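Local coordinates for protein oxidoreductase, zinc-binding dehydrogenase family (Myxococcus xanthus, PDB 5K1S) that acts as a zinc-containing medium-chain reductase taking part in an alternative de novo route to isovaleryl coenzyme A, at residues G55-D60 / V164-G169; T170-V175 / Q311-E316. One frame throughout, in Å; residues are numbered along the deposited sequence.

Contact 1: G55-D60 / V164-G169; sequences GVCYHD and VCCTTG. With ZN (zinc ion), chain F.
Cys57 and Cys166 meet through a zinc ion rather than through each other: Cys57 SG binds the metal at 2.5 Å and Cys166 SG at 2.3 Å. The two sulfurs, Cys57 SG and Cys166 SG, remain 4.3 Å apart and subtend about 125° at the zinc, and His79 NE2 is the third protein ligand. In Cys57, SG anti to the backbone N (chi1 178°) carries the sulfur to the metal; Cys166 instead has SG anti to its carbonyl carbon. The second shell holds Cys57 through the start of helix 58-64. Cys57 is the N-cap residue, and Cys57 SG also accepts a weak capping bond from His59 N, while Asp60 reaches back in a capping box, OD2 taking the Cys57 N-H at 3.1 Å in a nearly straight bond (169°) that arrives above the carboxylate plane. Asp60 also packs on His79, and the ring of His59, bonded to Glu132, meets the ring of His79, so the same turn touches both Cys57 and His79. Cys166 lies near the N-terminal part of helix 165-178. A Cys-His-Cys zinc site of this kind is consistent with the catalytic zinc of medium-chain dehydrogenases and reductases.

Contact 2: T170-V175 / Q311-E316; sequences TAVHTV and QAELDE
His173 and Glu313 form a buried histidine-carboxylate pair between two helices, and the other nitrogen of the same imidazole reaches across the subunit interface. His173 ND1 donates to Glu313 OE2 at 2.7 Å, while NE2 is hydrogen-bonded to Glu300 of the second subunit. Held between two carboxylates, the ring is fixed in rotation and would probably be favoured in its protonated form. The bond to Glu313 is bent, 132° at the hydrogen: ND1 meets OE2 on the syn side yet well out of the carboxylate plane, OE2 is likewise tilted from the ring plane, and the two planes are turned 39° apart. Glu313 OE1 lies near His173 CB (3.3 Å). This carboxylate has further partners: OE2 also takes a bond from Thr177 OG1, and OE1 one from Thr310 N, just ahead of its own helix. An alanine in place of Glu313 would probably leave His173 ND1 and Thr177 OG1 without this acceptor and the imidazole freer to turn.

Beside the polar pair, Val172 and the stem of Glu313 slide past each other in opposite directions. Val172 CG1, anti to its backbone nitrogen (chi1 172°), packs against Glu313 CB at 3.9 Å, and the CA atoms of Val172 and Glu313 come within 6.1 Å. Glu316, one turn further on, turns its end aside to form salt bridges with Arg176 and Arg319.

Helix 165-178 is thus wedged between two others: Val172 continues onto Ala317 and Leu320 of helix 311-323 and onto Leu203 of helix 195-206, where Ala171 meets Ser199 and Ser200, while Asp315 and Gln311 bond to the backbone around strand 149-151.

Overall arrangement
From the N terminus, the chain leaves strand 46-56 for the zinc, winds through strands 80-88 and 100-103, the separate four-cysteine zinc loop, then strands 141-145 and 149-151, and returns at Cys166, where contact 1 closes a loop of 103 residues. Contact 2 opens directly afterwards on the same helix 165-178. Its longer loop takes in all six strands of the parallel, Rossmann-like sheet before helix 311-323 comes back. The loops follow in series and neither nest nor cross. The centres of the two contacts lie about 12 Å apart, and Leu314 packs on Cys165, bringing helix 311-323 beside the start of the shared helix. That helix thereby joins the zinc-binding region to the nucleotide-binding-type fold.

Contact 1: G55-D60 / V164-G169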
loop_
_atom_site.group_PDB
_atom_site.type_symbol
_atom_site.label_atom_id
_atom_site.label_comp_id
_atom_site.label_asym_id
_atom_site.label_seq_id
_atom_site.Cartn_x
_atom_site.Cartn_y
_atom_site.Cartn_z
ATOM N N GLY A 55 -30.440 -4.091 -0.341
ATOM C CA GLY A 55 -29.916 -2.745 -0.387
ATOM C C GLY A 55 -29.612 -2.304 -1.807
ATOM O O GLY A 55 -29.198 -3.092 -2.657
ATOM N N VAL A 56 -29.830 -1.018 -2.059
ATOM C CA VAL A 56 -29.520 -0.409 -3.347
ATOM C C VAL A 56 -28.130 0.203 -3.241
ATOM O O VAL A 56 -27.916 1.158 -2.488
ATOM C CB VAL A 56 -30.563 0.644 -3.740
ATOM C CG1 VAL A 56 -30.237 1.233 -5.112
ATOM C CG2 VAL A 56 -31.960 0.038 -3.732
ATOM N N CYS A 57 -27.185 -0.351 -3.991
ATOM C CA CYS A 57 -25.813 0.130 -4.030
ATOM C C CYS A 57 -25.537 0.757 -5.392
ATOM O O CYS A 57 -25.992 0.245 -6.418
ATOM C CB CYS A 57 -24.832 -1.017 -3.765
ATOM S SG CYS A 57 -23.099 -0.555 -3.846
ATOM N N TYR A 58 -24.801 1.873 -5.398
ATOM C CA TYR A 58 -24.502 2.545 -6.659
ATOM C C TYR A 58 -23.852 1.594 -7.654
ATOM O O TYR A 58 -23.981 1.778 -8.869
ATOM C CB TYR A 58 -23.597 3.754 -6.424
ATOM C CG TYR A 58 -23.315 4.536 -7.686
ATOM C CD1 TYR A 58 -24.216 5.483 -8.155
ATOM C CD2 TYR A 58 -22.153 4.322 -8.415
ATOM C CE1 TYR A 58 -23.966 6.197 -9.310
ATOM C CE2 TYR A 58 -21.895 5.033 -9.572
ATOM C CZ TYR A 58 -22.804 5.969 -10.014
ATOM O OH TYR A 58 -22.552 6.681 -11.166
ATOM N N HIS A 59 -23.142 0.581 -7.153
ATOM C CA HIS A 59 -22.683 -0.511 -8.004
ATOM C C HIS A 59 -23.812 -1.018 -8.894
ATOM O O HIS A 59 -23.594 -1.334 -10.069
ATOM C CB HIS A 59 -22.136 -1.633 -7.118
ATOM C CG HIS A 59 -21.478 -2.749 -7.868
ATOM N ND1 HIS A 59 -20.155 -2.708 -8.252
ATOM C CD2 HIS A 59 -21.953 -3.947 -8.284
ATOM C CE1 HIS A 59 -19.845 -3.829 -8.879
ATOM N NE2 HIS A 59 -20.919 -4.598 -8.910
ATOM N N ASP A 60 -25.032 -1.090 -8.350
ATOM C CA ASP A 60 -26.177 -1.555 -9.129
ATOM C C ASP A 60 -26.477 -0.613 -10.287
ATOM O O ASP A 60 -26.909 -1.054 -11.357
ATOM C CB ASP A 60 -27.408 -1.689 -8.231
ATOM C CG ASP A 60 -27.208 -2.685 -7.105
ATOM O OD1 ASP A 60 -26.398 -3.623 -7.267
ATOM O OD2 ASP A 60 -27.869 -2.529 -6.056
ATOM N N VAL A 164 -25.580 -3.821 5.299
ATOM C CA VAL A 164 -24.408 -3.951 6.157
ATOM C C VAL A 164 -23.167 -4.272 5.334
ATOM O O VAL A 164 -22.078 -3.756 5.608
ATOM C CB VAL A 164 -24.668 -5.030 7.228
ATOM C CG1 VAL A 164 -23.441 -5.242 8.102
ATOM C CG2 VAL A 164 -25.861 -4.643 8.080
ATOM N N CYS A 165 -23.306 -5.124 4.315
ATOM C CA CYS A 165 -22.139 -5.630 3.601
ATOM C C CYS A 165 -21.339 -4.495 2.971
ATOM O O CYS A 165 -20.119 -4.410 3.145
ATOM C CB CYS A 165 -22.574 -6.636 2.537
ATOM S SG CYS A 165 -21.214 -7.605 1.839
ATOM N N CYS A 166 -22.010 -3.611 2.238
ATOM C CA CYS A 166 -21.331 -2.560 1.489
ATOM C C CYS A 166 -21.013 -1.332 2.329
ATOM O O CYS A 166 -20.579 -0.318 1.771
ATOM C CB CYS A 166 -22.177 -2.153 0.284
ATOM S SG CYS A 166 -22.521 -3.522 -0.822
ATOM N N THR A 167 -21.215 -1.392 3.643
ATOM C CA THR A 167 -20.850 -0.288 4.523
ATOM C C THR A 167 -20.041 -0.806 5.704
ATOM O O THR A 167 -18.812 -0.686 5.722
ATOM C CB THR A 167 -22.097 0.451 5.010
ATOM O OG1 THR A 167 -22.980 -0.471 5.657
ATOM C CG2 THR A 167 -22.818 1.106 3.840
ATOM N N THR A 168 -20.719 -1.388 6.695
ATOM C CA THR A 168 -20.012 -1.942 7.844
ATOM C C THR A 168 -19.156 -3.138 7.446
ATOM O O THR A 168 -18.079 -3.342 8.017
ATOM C CB THR A 168 -21.008 -2.342 8.931
ATOM O OG1 THR A 168 -21.836 -1.219 9.260
ATOM C CG2 THR A 168 -20.280 -2.815 10.183
ATOM N N GLY A 169 -19.613 -3.939 6.483
ATOM C CA GLY A 169 -18.786 -5.031 5.995
ATOM C C GLY A 169 -17.474 -4.536 5.421
ATOM O O GLY A 169 -16.401 -5.051 5.746
HETATM ZN ZN ZN F . -22.233 -2.726 -2.992
#

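Contact 2: T170-V175 / Q311-E316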
loop_
_atom_site.group_PDB
_atom_site.type_symbol
_atom_site.label_atom_id
_atom_site.label_comp_id
_atom_site.label_asym_id
_atom_site.label_seq_id
_atom_site.Cartn_x
_atom_site.Cartn_y
_atom_site.Cartn_z
ATOM N N THR A 170 -17.542 -3.517 4.564
ATOM C CA THR A 170 -16.326 -2.924 4.017
ATOM C C THR A 170 -15.488 -2.286 5.116
ATOM O O THR A 170 -14.254 -2.346 5.080
ATOM C CB THR A 170 -16.686 -1.892 2.950
ATOM O OG1 THR A 170 -17.488 -2.511 1.936
ATOM C CG2 THR A 170 -15.427 -1.306 2.315
ATOM N N ALA A 171 -16.144 -1.666 6.101
ATOM C CA ALA A 171 -15.414 -1.028 7.190
ATOM C C ALA A 171 -14.572 -2.039 7.957
ATOM O O ALA A 171 -13.408 -1.772 8.276
ATOM C CB ALA A 171 -16.388 -0.320 8.130
ATOM N N VAL A 172 -15.142 -3.207 8.265
ATOM C CA VAL A 172 -14.382 -4.242 8.960
ATOM C C VAL A 172 -13.144 -4.614 8.155
ATOM O O VAL A 172 -12.027 -4.664 8.684
ATOM C CB VAL A 172 -15.271 -5.472 9.230
ATOM C CG1 VAL A 172 -14.443 -6.633 9.784
ATOM C CG2 VAL A 172 -16.392 -5.114 10.199
ATOM N N HIS A 173 -13.325 -4.885 6.862
ATOM C CA HIS A 173 -12.192 -5.239 6.014
ATOM C C HIS A 173 -11.154 -4.123 5.990
ATOM O O HIS A 173 -9.947 -4.383 6.054
ATOM C CB HIS A 173 -12.682 -5.553 4.600
ATOM C CG HIS A 173 -11.624 -6.118 3.705
ATOM N ND1 HIS A 173 -10.807 -7.160 4.083
ATOM C CD2 HIS A 173 -11.253 -5.788 2.444
ATOM C CE1 HIS A 173 -9.976 -7.447 3.096
ATOM N NE2 HIS A 173 -10.227 -6.628 2.090
ATOM N N THR A 174 -11.608 -2.870 5.910
ATOM C CA THR A 174 -10.698 -1.732 5.820
ATOM C C THR A 174 -10.060 -1.419 7.168
ATOM O O THR A 174 -8.832 -1.345 7.282
ATOM C CB THR A 174 -11.450 -0.505 5.298
ATOM O OG1 THR A 174 -12.075 -0.819 4.048
ATOM C CG2 THR A 174 -10.503 0.674 5.108
ATOM N N VAL A 175 -10.885 -1.226 8.199
ATOM C CA VAL A 175 -10.385 -0.762 9.488
ATOM C C VAL A 175 -9.574 -1.852 10.179
ATOM O O VAL A 175 -8.502 -1.585 10.735
ATOM C CB VAL A 175 -11.562 -0.293 10.364
ATOM C CG1 VAL A 175 -11.078 0.168 11.735
ATOM C CG2 VAL A 175 -12.334 0.822 9.667
ATOM N N GLN A 311 -16.631 -13.728 4.101
ATOM C CA GLN A 311 -17.726 -14.340 4.847
ATOM C C GLN A 311 -17.578 -14.085 6.342
ATOM O O GLN A 311 -18.573 -13.876 7.048
ATOM C CB GLN A 311 -17.769 -15.839 4.553
ATOM C CG GLN A 311 -19.059 -16.522 4.955
ATOM C CD GLN A 311 -19.129 -17.961 4.471
ATOM O OE1 GLN A 311 -18.128 -18.678 4.472
ATOM N NE2 GLN A 311 -20.314 -18.385 4.047
ATOM N N ALA A 312 -16.340 -14.090 6.843
ATOM C CA ALA A 312 -16.114 -13.829 8.260
ATOM C C ALA A 312 -16.355 -12.365 8.597
ATOM O O ALA A 312 -16.950 -12.051 9.635
ATOM C CB ALA A 312 -14.694 -14.238 8.647
ATOM N N GLU A 313 -15.897 -11.454 7.735
ATOM C CA GLU A 313 -16.069 -10.031 8.001
ATOM C C GLU A 313 -17.542 -9.647 8.020
ATOM O O GLU A 313 -17.966 -8.824 8.839
ATOM C CB GLU A 313 -15.318 -9.212 6.953
ATOM C CG GLU A 313 -13.810 -9.389 7.001
ATOM C CD GLU A 313 -13.138 -9.029 5.692
ATOM O OE1 GLU A 313 -13.849 -8.674 4.730
ATOM O OE2 GLU A 313 -11.896 -9.109 5.622
ATOM N N LEU A 314 -18.340 -10.226 7.120
ATOM C CA LEU A 314 -19.767 -9.927 7.113
ATOM C C LEU A 314 -20.444 -10.462 8.369
ATOM O O LEU A 314 -21.278 -9.773 8.969
ATOM C CB LEU A 314 -20.425 -10.506 5.861
ATOM C CG LEU A 314 -21.943 -10.302 5.761
ATOM C CD1 LEU A 314 -22.307 -8.824 5.832
ATOM C CD2 LEU A 314 -22.491 -10.923 4.484
ATOM N N ASP A 315 -20.105 -11.687 8.780
ATOM C CA ASP A 315 -20.629 -12.209 10.038
ATOM C C ASP A 315 -20.312 -11.262 11.188
ATOM O O ASP A 315 -21.165 -11.006 12.044
ATOM C CB ASP A 315 -20.053 -13.599 10.320
ATOM C CG ASP A 315 -20.652 -14.675 9.430
ATOM O OD1 ASP A 315 -21.815 -14.522 8.996
ATOM O OD2 ASP A 315 -19.960 -15.680 9.168
ATOM N N GLU A 316 -19.088 -10.730 11.219
ATOM C CA GLU A 316 -18.715 -9.786 12.266
ATOM C C GLU A 316 -19.434 -8.454 12.091
ATOM O O GLU A 316 -19.915 -7.870 13.070
ATOM C CB GLU A 316 -17.199 -9.585 12.264
ATOM C CG GLU A 316 -16.688 -8.633 13.334
ATOM C CD GLU A 316 -16.963 -9.129 14.742
ATOM O OE1 GLU A 316 -17.391 -10.294 14.896
ATOM O OE2 GLU A 316 -16.751 -8.351 15.696
#